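Local coordinates for erythrocyte binding antigen 140 (Plasmodium falciparum, PDB 4GF2), which probably binds a sialic acid-bearing receptor, glycophorin C, on the host erythrocyte surface during invasion, through an extracellular region built from Duffy binding-like domains, at residues Y364-I373 with W445-V456. The protein carries 3 engineered substitutions. Numbering follows the deposited sequence.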
ATOM      1  N   TYR A 364      -6.190   1.973   0.224  1.00 38.19           N
ATOM      2  CA  TYR A 364      -7.499   1.587  -0.272  1.00 35.97           C
ATOM      3  C   TYR A 364      -7.612   0.068  -0.332  1.00 34.55           C
ATOM      4  O   TYR A 364      -8.615  -0.505   0.093  1.00 33.32           O
ATOM      5  CB  TYR A 364      -7.759   2.197  -1.647  1.00 37.72           C
ATOM      6  CG  TYR A 364      -9.168   1.971  -2.120  1.00 38.53           C
ATOM      7  CD1 TYR A 364      -9.502   0.829  -2.825  1.00 39.08           C
ATOM      8  CD2 TYR A 364     -10.173   2.888  -1.839  1.00 38.91           C
ATOM      9  CE1 TYR A 364     -10.792   0.608  -3.251  1.00 38.78           C
ATOM     10  CE2 TYR A 364     -11.471   2.675  -2.262  1.00 38.54           C
ATOM     11  CZ  TYR A 364     -11.773   1.530  -2.970  1.00 38.83           C
ATOM     12  OH  TYR A 364     -13.059   1.295  -3.400  1.00 38.54           O
ATOM     13  N   LYS A 365      -6.577  -0.580  -0.855  1.00 36.34           N
ATOM     14  CA  LYS A 365      -6.547  -2.033  -0.945  1.00 41.72           C
ATOM     15  C   LYS A 365      -6.656  -2.623   0.456  1.00 41.25           C
ATOM     16  O   LYS A 365      -7.458  -3.523   0.715  1.00 39.89           O
ATOM     17  CB  LYS A 365      -5.249  -2.484  -1.614  1.00 51.84           C
ATOM     18  CG  LYS A 365      -5.118  -3.984  -1.802  1.00 61.81           C
ATOM     19  CD  LYS A 365      -3.753  -4.353  -2.371  1.00 72.42           C
ATOM     20  CE  LYS A 365      -3.608  -5.858  -2.546  1.00 78.47           C
ATOM     21  NZ  LYS A 365      -2.264  -6.232  -3.072  1.00 83.66           N
ATOM     22  N   GLU A 366      -5.855  -2.085   1.367  1.00 43.35           N
ATOM     23  CA  GLU A 366      -5.836  -2.549   2.743  1.00 44.35           C
ATOM     24  C   GLU A 366      -7.224  -2.422   3.376  1.00 40.84           C
ATOM     25  O   GLU A 366      -7.663  -3.316   4.102  1.00 41.94           O
ATOM     26  CB  GLU A 366      -4.793  -1.760   3.532  1.00 47.82           C
ATOM     27  CG  GLU A 366      -4.622  -2.200   4.961  1.00 51.75           C
ATOM     28  CD  GLU A 366      -3.459  -1.501   5.644  1.00 57.76           C
ATOM     29  OE1 GLU A 366      -2.517  -1.075   4.941  1.00 56.54           O
ATOM     30  OE2 GLU A 366      -3.491  -1.376   6.886  1.00 63.76           O
ATOM     31  N   HIS A 367      -7.925  -1.327   3.086  1.00 37.62           N
ATOM     32  CA  HIS A 367      -9.267  -1.141   3.624  1.00 35.56           C
ATOM     33  C   HIS A 367     -10.265  -2.140   3.043  1.00 36.15           C
ATOM     34  O   HIS A 367     -11.105  -2.682   3.763  1.00 38.66           O
ATOM     35  CB  HIS A 367      -9.776   0.273   3.361  1.00 34.64           C
ATOM     36  CG  HIS A 367     -11.157   0.513   3.885  1.00 36.62           C
ATOM     37  ND1 HIS A 367     -11.398   1.182   5.067  1.00 38.78           N
ATOM     38  CD2 HIS A 367     -12.370   0.149   3.404  1.00 37.79           C
ATOM     39  CE1 HIS A 367     -12.701   1.226   5.287  1.00 39.56           C
ATOM     40  NE2 HIS A 367     -13.313   0.606   4.294  1.00 38.95           N
ATOM     41  N   LEU A 368     -10.188  -2.369   1.738  1.00 35.21           N
ATOM     42  CA  LEU A 368     -11.127  -3.264   1.079  1.00 36.05           C
ATOM     43  C   LEU A 368     -10.989  -4.679   1.619  1.00 36.74           C
ATOM     44  O   LEU A 368     -11.980  -5.344   1.913  1.00 37.75           O
ATOM     45  CB  LEU A 368     -10.894  -3.261  -0.428  1.00 38.54           C
ATOM     46  CG  LEU A 368     -11.767  -4.246  -1.199  1.00 39.96           C
ATOM     47  CD1 LEU A 368     -13.231  -3.959  -0.919  1.00 35.99           C
ATOM     48  CD2 LEU A 368     -11.469  -4.172  -2.688  1.00 44.30           C
ATOM     49  N   LEU A 369      -9.753  -5.137   1.750  1.00 37.22           N
ATOM     50  CA  LEU A 369      -9.495  -6.473   2.255  1.00 40.48           C
ATOM     51  C   LEU A 369      -9.979  -6.595   3.696  1.00 43.85           C
ATOM     52  O   LEU A 369     -10.451  -7.653   4.114  1.00 46.49           O
ATOM     53  CB  LEU A 369      -8.005  -6.793   2.156  1.00 41.76           C
ATOM     54  CG  LEU A 369      -7.454  -6.809   0.729  1.00 42.79           C
ATOM     55  CD1 LEU A 369      -5.937  -6.900   0.740  1.00 42.72           C
ATOM     56  CD2 LEU A 369      -8.051  -7.962  -0.057  1.00 46.63           C
ATOM     57  N   GLY A 370      -9.860  -5.510   4.454  1.00 44.28           N
ATOM     58  CA  GLY A 370     -10.328  -5.495   5.827  1.00 44.85           C
ATOM     59  C   GLY A 370     -11.824  -5.728   5.885  1.00 43.07           C
ATOM     60  O   GLY A 370     -12.311  -6.606   6.601  1.00 45.38           O
ATOM     61  N   ALA A 371     -12.560  -4.938   5.117  1.00 38.72           N
ATOM     62  CA  ALA A 371     -14.004  -5.079   5.054  1.00 36.64           C
ATOM     63  C   ALA A 371     -14.385  -6.494   4.621  1.00 37.86           C
ATOM     64  O   ALA A 371     -15.303  -7.098   5.177  1.00 39.39           O
ATOM     65  CB  ALA A 371     -14.586  -4.055   4.100  1.00 34.75           C
ATOM     66  N   SER A 372     -13.672  -7.019   3.629  1.00 38.16           N
ATOM     67  CA  SER A 372     -13.956  -8.348   3.098  1.00 40.41           C
ATOM     68  C   SER A 372     -13.766  -9.419   4.165  1.00 42.06           C
ATOM     69  O   SER A 372     -14.563 -10.358   4.275  1.00 45.19           O
ATOM     70  CB  SER A 372     -13.047  -8.648   1.907  1.00 43.40           C
ATOM     71  OG  SER A 372     -13.282  -7.744   0.842  1.00 43.32           O
ATOM     72  N   ILE A 373     -12.704  -9.278   4.950  1.00 40.83           N
ATOM     73  CA  ILE A 373     -12.416 -10.244   5.999  1.00 41.35           C
ATOM     74  C   ILE A 373     -13.507 -10.236   7.071  1.00 42.87           C
ATOM     75  O   ILE A 373     -14.058 -11.283   7.411  1.00 46.25           O
ATOM     76  CB  ILE A 373     -11.030  -9.992   6.621  1.00 39.04           C
ATOM     77  CG1 ILE A 373      -9.945 -10.444   5.644  1.00 38.84           C
ATOM     78  CG2 ILE A 373     -10.877 -10.741   7.938  1.00 40.69           C
ATOM     79  CD1 ILE A 373      -8.547 -10.037   6.035  1.00 39.10           C
ATOM     80  N   TRP A 445      -9.405  -2.312 -11.985  1.00 46.82           N
ATOM     81  CA  TRP A 445      -8.831  -2.399 -10.652  1.00 46.44           C
ATOM     82  C   TRP A 445      -9.393  -3.605  -9.911  1.00 46.04           C
ATOM     83  O   TRP A 445      -8.660  -4.323  -9.229  1.00 47.16           O
ATOM     84  CB  TRP A 445      -9.114  -1.122  -9.864  1.00 45.54           C
ATOM     85  CG  TRP A 445      -8.331  -1.033  -8.600  1.00 44.90           C
ATOM     86  CD1 TRP A 445      -7.107  -0.462  -8.437  1.00 46.43           C
ATOM     87  CD2 TRP A 445      -8.714  -1.538  -7.317  1.00 42.48           C
ATOM     88  NE1 TRP A 445      -6.703  -0.574  -7.130  1.00 45.10           N
ATOM     89  CE2 TRP A 445      -7.672  -1.233  -6.420  1.00 43.10           C
ATOM     90  CE3 TRP A 445      -9.835  -2.221  -6.838  1.00 40.85           C
ATOM     91  CZ2 TRP A 445      -7.715  -1.586  -5.074  1.00 42.62           C
ATOM     92  CZ3 TRP A 445      -9.879  -2.570  -5.500  1.00 40.28           C
ATOM     93  CH2 TRP A 445      -8.825  -2.252  -4.634  1.00 41.30           C
ATOM     94  N   TRP A 446     -10.696  -3.830 -10.044  1.00 44.84           N
ATOM     95  CA  TRP A 446     -11.326  -4.978  -9.410  1.00 43.98           C
ATOM     96  C   TRP A 446     -10.758  -6.289  -9.961  1.00 47.83           C
ATOM     97  O   TRP A 446     -10.494  -7.221  -9.205  1.00 47.59           O
ATOM     98  CB  TRP A 446     -12.843  -4.951  -9.595  1.00 42.73           C
ATOM     99  CG  TRP A 446     -13.487  -6.219  -9.130  1.00 43.29           C
ATOM    100  CD1 TRP A 446     -13.986  -7.219  -9.910  1.00 45.94           C
ATOM    101  CD2 TRP A 446     -13.676  -6.639  -7.773  1.00 42.57           C
ATOM    102  NE1 TRP A 446     -14.484  -8.230  -9.125  1.00 46.29           N
ATOM    103  CE2 TRP A 446     -14.303  -7.899  -7.808  1.00 44.36           C
ATOM    104  CE3 TRP A 446     -13.376  -6.070  -6.531  1.00 41.02           C
ATOM    105  CZ2 TRP A 446     -14.637  -8.600  -6.653  1.00 44.12           C
ATOM    106  CZ3 TRP A 446     -13.711  -6.768  -5.384  1.00 41.02           C
ATOM    107  CH2 TRP A 446     -14.336  -8.017  -5.452  1.00 42.47           C
ATOM    108  N   ASP A 447     -10.566  -6.358 -11.275  1.00 52.26           N
ATOM    109  CA  ASP A 447     -10.013  -7.561 -11.895  1.00 58.68           C
ATOM    110  C   ASP A 447      -8.622  -7.871 -11.352  1.00 56.95           C
ATOM    111  O   ASP A 447      -8.263  -9.033 -11.176  1.00 57.85           O
ATOM    112  CB  ASP A 447      -9.961  -7.418 -13.419  1.00 67.99           C
ATOM    113  CG  ASP A 447     -11.326  -7.576 -14.069  1.00 74.42           C
ATOM    114  OD1 ASP A 447     -12.242  -8.123 -13.418  1.00 74.59           O
ATOM    115  OD2 ASP A 447     -11.479  -7.163 -15.239  1.00 79.21           O
ATOM    116  N   GLU A 448      -7.849  -6.827 -11.078  1.00 55.25           N
ATOM    117  CA  GLU A 448      -6.499  -6.994 -10.553  1.00 57.89           C
ATOM    118  C   GLU A 448      -6.490  -7.390  -9.075  1.00 53.73           C
ATOM    119  O   GLU A 448      -5.486  -7.893  -8.577  1.00 56.41           O
ATOM    120  CB  GLU A 448      -5.700  -5.703 -10.741  1.00 62.23           C
ATOM    121  CG  GLU A 448      -5.495  -5.301 -12.195  1.00 70.38           C
ATOM    122  CD  GLU A 448      -5.012  -3.867 -12.344  1.00 74.07           C
ATOM    123  OE1 GLU A 448      -4.764  -3.211 -11.310  1.00 74.03           O
ATOM    124  OE2 GLU A 448      -4.887  -3.395 -13.493  1.00 76.62           O
ATOM    125  N   ASN A 449      -7.599  -7.169  -8.374  1.00 48.31           N
ATOM    126  CA  ASN A 449      -7.645  -7.430  -6.934  1.00 46.94           C
ATOM    127  C   ASN A 449      -8.706  -8.438  -6.490  1.00 47.50           C
ATOM    128  O   ASN A 449      -8.703  -8.875  -5.341  1.00 47.85           O
ATOM    129  CB  ASN A 449      -7.848  -6.119  -6.168  1.00 44.52           C
ATOM    130  CG  ASN A 449      -6.622  -5.227  -6.207  1.00 47.47           C
ATOM    131  OD1 ASN A 449      -5.699  -5.386  -5.407  1.00 49.96           O
ATOM    132  ND2 ASN A 449      -6.607  -4.280  -7.137  1.00 48.17           N
ATOM    133  N   LYS A 450      -9.601  -8.812  -7.395  1.00 48.04           N
ATOM    134  CA  LYS A 450     -10.743  -9.647  -7.034  1.00 47.80           C
ATOM    135  C   LYS A 450     -10.325 -11.030  -6.529  1.00 52.74           C
ATOM    136  O   LYS A 450     -11.070 -11.678  -5.797  1.00 55.72           O
ATOM    137  CB  LYS A 450     -11.683  -9.798  -8.228  1.00 47.52           C
ATOM    138  CG  LYS A 450     -11.067 -10.526  -9.408  1.00 51.35           C
ATOM    139  CD  LYS A 450     -12.054 -10.662 -10.548  1.00 53.79           C
ATOM    140  CE  LYS A 450     -11.448 -11.431 -11.703  1.00 60.96           C
ATOM    141  NZ  LYS A 450     -12.402 -11.557 -12.833  1.00 64.16           N
ATOM    142  N   GLU A 451      -9.140 -11.480  -6.927  1.00 54.83           N
ATOM    143  CA  GLU A 451      -8.645 -12.789  -6.515  1.00 59.80           C
ATOM    144  C   GLU A 451      -8.259 -12.798  -5.036  1.00 58.32           C
ATOM    145  O   GLU A 451      -8.681 -13.675  -4.280  1.00 60.30           O
ATOM    146  CB  GLU A 451      -7.451 -13.204  -7.379  1.00 69.22           C
ATOM    147  CG  GLU A 451      -7.804 -13.445  -8.839  1.00 81.58           C
ATOM    148  CD  GLU A 451      -6.593 -13.786  -9.689  1.00 97.80           C
ATOM    149  OE1 GLU A 451      -5.455 -13.684  -9.180  1.00103.59           O
ATOM    150  OE2 GLU A 451      -6.779 -14.157 -10.869  1.00105.42           O
ATOM    151  N   ASN A 452      -7.457 -11.824  -4.625  1.00 57.06           N
ATOM    152  CA  ASN A 452      -7.092 -11.693  -3.220  1.00 55.95           C
ATOM    153  C   ASN A 452      -8.315 -11.486  -2.332  1.00 50.16           C
ATOM    154  O   ASN A 452      -8.375 -11.994  -1.214  1.00 49.65           O
ATOM    155  CB  ASN A 452      -6.108 -10.539  -3.027  1.00 58.13           C
ATOM    156  CG  ASN A 452      -4.681 -10.929  -3.356  1.00 64.46           C
ATOM    157  OD1 ASN A 452      -4.280 -12.078  -3.171  1.00 67.35           O
ATOM    158  ND2 ASN A 452      -3.904  -9.969  -3.843  1.00 66.33           N
ATOM    159  N   VAL A 453      -9.293 -10.738  -2.830  1.00 47.00           N
ATOM    160  CA  VAL A 453     -10.506 -10.499  -2.066  1.00 45.24           C
ATOM    161  C   VAL A 453     -11.179 -11.835  -1.775  1.00 48.07           C
ATOM    162  O   VAL A 453     -11.600 -12.098  -0.650  1.00 48.98           O
ATOM    163  CB  VAL A 453     -11.483  -9.574  -2.818  1.00 43.52           C
ATOM    164  CG1 VAL A 453     -12.826  -9.518  -2.099  1.00 40.83           C
ATOM    165  CG2 VAL A 453     -10.892  -8.181  -2.956  1.00 43.34           C
ATOM    166  N   TRP A 454     -11.270 -12.686  -2.789  1.00 49.75           N
ATOM    167  CA  TRP A 454     -11.886 -13.990  -2.600  1.00 50.71           C
ATOM    168  C   TRP A 454     -11.041 -14.875  -1.690  1.00 52.25           C
ATOM    169  O   TRP A 454     -11.576 -15.663  -0.910  1.00 53.17           O
ATOM    170  CB  TRP A 454     -12.113 -14.702  -3.930  1.00 52.24           C
ATOM    171  CG  TRP A 454     -12.662 -16.067  -3.714  1.00 54.24           C
ATOM    172  CD1 TRP A 454     -12.027 -17.252  -3.926  1.00 55.74           C
ATOM    173  CD2 TRP A 454     -13.957 -16.391  -3.197  1.00 52.52           C
ATOM    174  NE1 TRP A 454     -12.852 -18.296  -3.588  1.00 57.96           N
ATOM    175  CE2 TRP A 454     -14.043 -17.793  -3.139  1.00 54.96           C
ATOM    176  CE3 TRP A 454     -15.054 -15.631  -2.786  1.00 48.25           C
ATOM    177  CZ2 TRP A 454     -15.182 -18.450  -2.687  1.00 55.93           C
ATOM    178  CZ3 TRP A 454     -16.182 -16.283  -2.339  1.00 49.40           C
ATOM    179  CH2 TRP A 454     -16.238 -17.679  -2.292  1.00 53.18           C
ATOM    180  N   LYS A 455      -9.721 -14.753  -1.801  1.00 52.79           N
ATOM    181  CA  LYS A 455      -8.814 -15.538  -0.972  1.00 55.81           C
ATOM    182  C   LYS A 455      -9.087 -15.321   0.511  1.00 53.06           C
ATOM    183  O   LYS A 455      -9.183 -16.282   1.274  1.00 54.19           O
ATOM    184  CB  LYS A 455      -7.355 -15.191  -1.282  1.00 59.36           C
ATOM    185  CG  LYS A 455      -6.765 -15.969  -2.447  1.00 65.34           C
ATOM    186  CD  LYS A 455      -5.317 -15.583  -2.707  1.00 68.77           C
ATOM    187  CE  LYS A 455      -4.711 -16.439  -3.807  1.00 75.57           C
ATOM    188  NZ  LYS A 455      -3.307 -16.056  -4.111  1.00 79.03           N
ATOM    189  N   VAL A 456      -9.213 -14.061   0.922  1.00 51.37           N
ATOM    190  CA  VAL A 456      -9.390 -13.755   2.337  1.00 53.11           C
ATOM    191  C   VAL A 456     -10.794 -14.109   2.819  1.00 55.85           C
ATOM    192  O   VAL A 456     -10.972 -14.517   3.966  1.00 61.98           O
ATOM    193  CB  VAL A 456      -9.074 -12.269   2.671  1.00 49.23           C
ATOM    194  CG1 VAL A 456      -7.644 -11.928   2.283  1.00 49.66           C
ATOM    195  CG2 VAL A 456     -10.051 -11.332   1.990  1.00 46.74           C
TER
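Two helices in the core of the second Duffy binding-like domain, 361-382 and 435-457, pack at Tyr-364 to Ile-373 and Trp-445 to Val-456, illustrating how two helices can be joined by apolar packing, with no hydrogen bond between them. The segments run in the same general direction, their axes crossing at -34° and approaching to 9.1 Å. At the widely spaced end Trp-445 bridges the distance: with CG anti to the backbone N (chi1 -169°), its indole reaches across to Tyr-364. The tyrosine presents its edge to the six-membered ring in a T-shaped stack, CD1 lying 3.6 Å from Trp-445 CH2. Leu-368 points against the incoming indole, and its CD2 meets the rim in the ring plane, 3.6 Å from Trp-445 CZ3. Asn-449 ND2 sits over the centre of one indole face and donates a nearly straight bond to Trp-445 O (2.9 Å), which fixes the amide just before the kink, where the N atoms of residues 451 and 452 have no bond to the preceding turn. The extended aliphatic chain of Lys-365 passes Asn-449, with CE 3.6 Å from OD1. Farther along, aromatic packing gives way to aliphatic side chains: Leu-369 CD2 rests against Val-453 CA and CG2, and Ile-373 CG1 meets Val-456 CB at 3.6 Å, the two side chains nearly perpendicular. Ser-372 turns its hydroxyl back to Leu-368 O, approaching from above the carbonyl plane; this bond gives the buried OG a partner within its own helix, although it lies 3.5 Å from Val-453 CG1. Leu-368 O accepts from Ser-372 N as well. Helix 388-407 touches Tyr-364, Ser-372 and Trp-446, helix 415-427 packs on Trp-445 and Leu-368 and takes the Tyr-364 hydroxyl at Met-420 O, and helix 285-293 meets Leu-369, Ile-373 and Val-456.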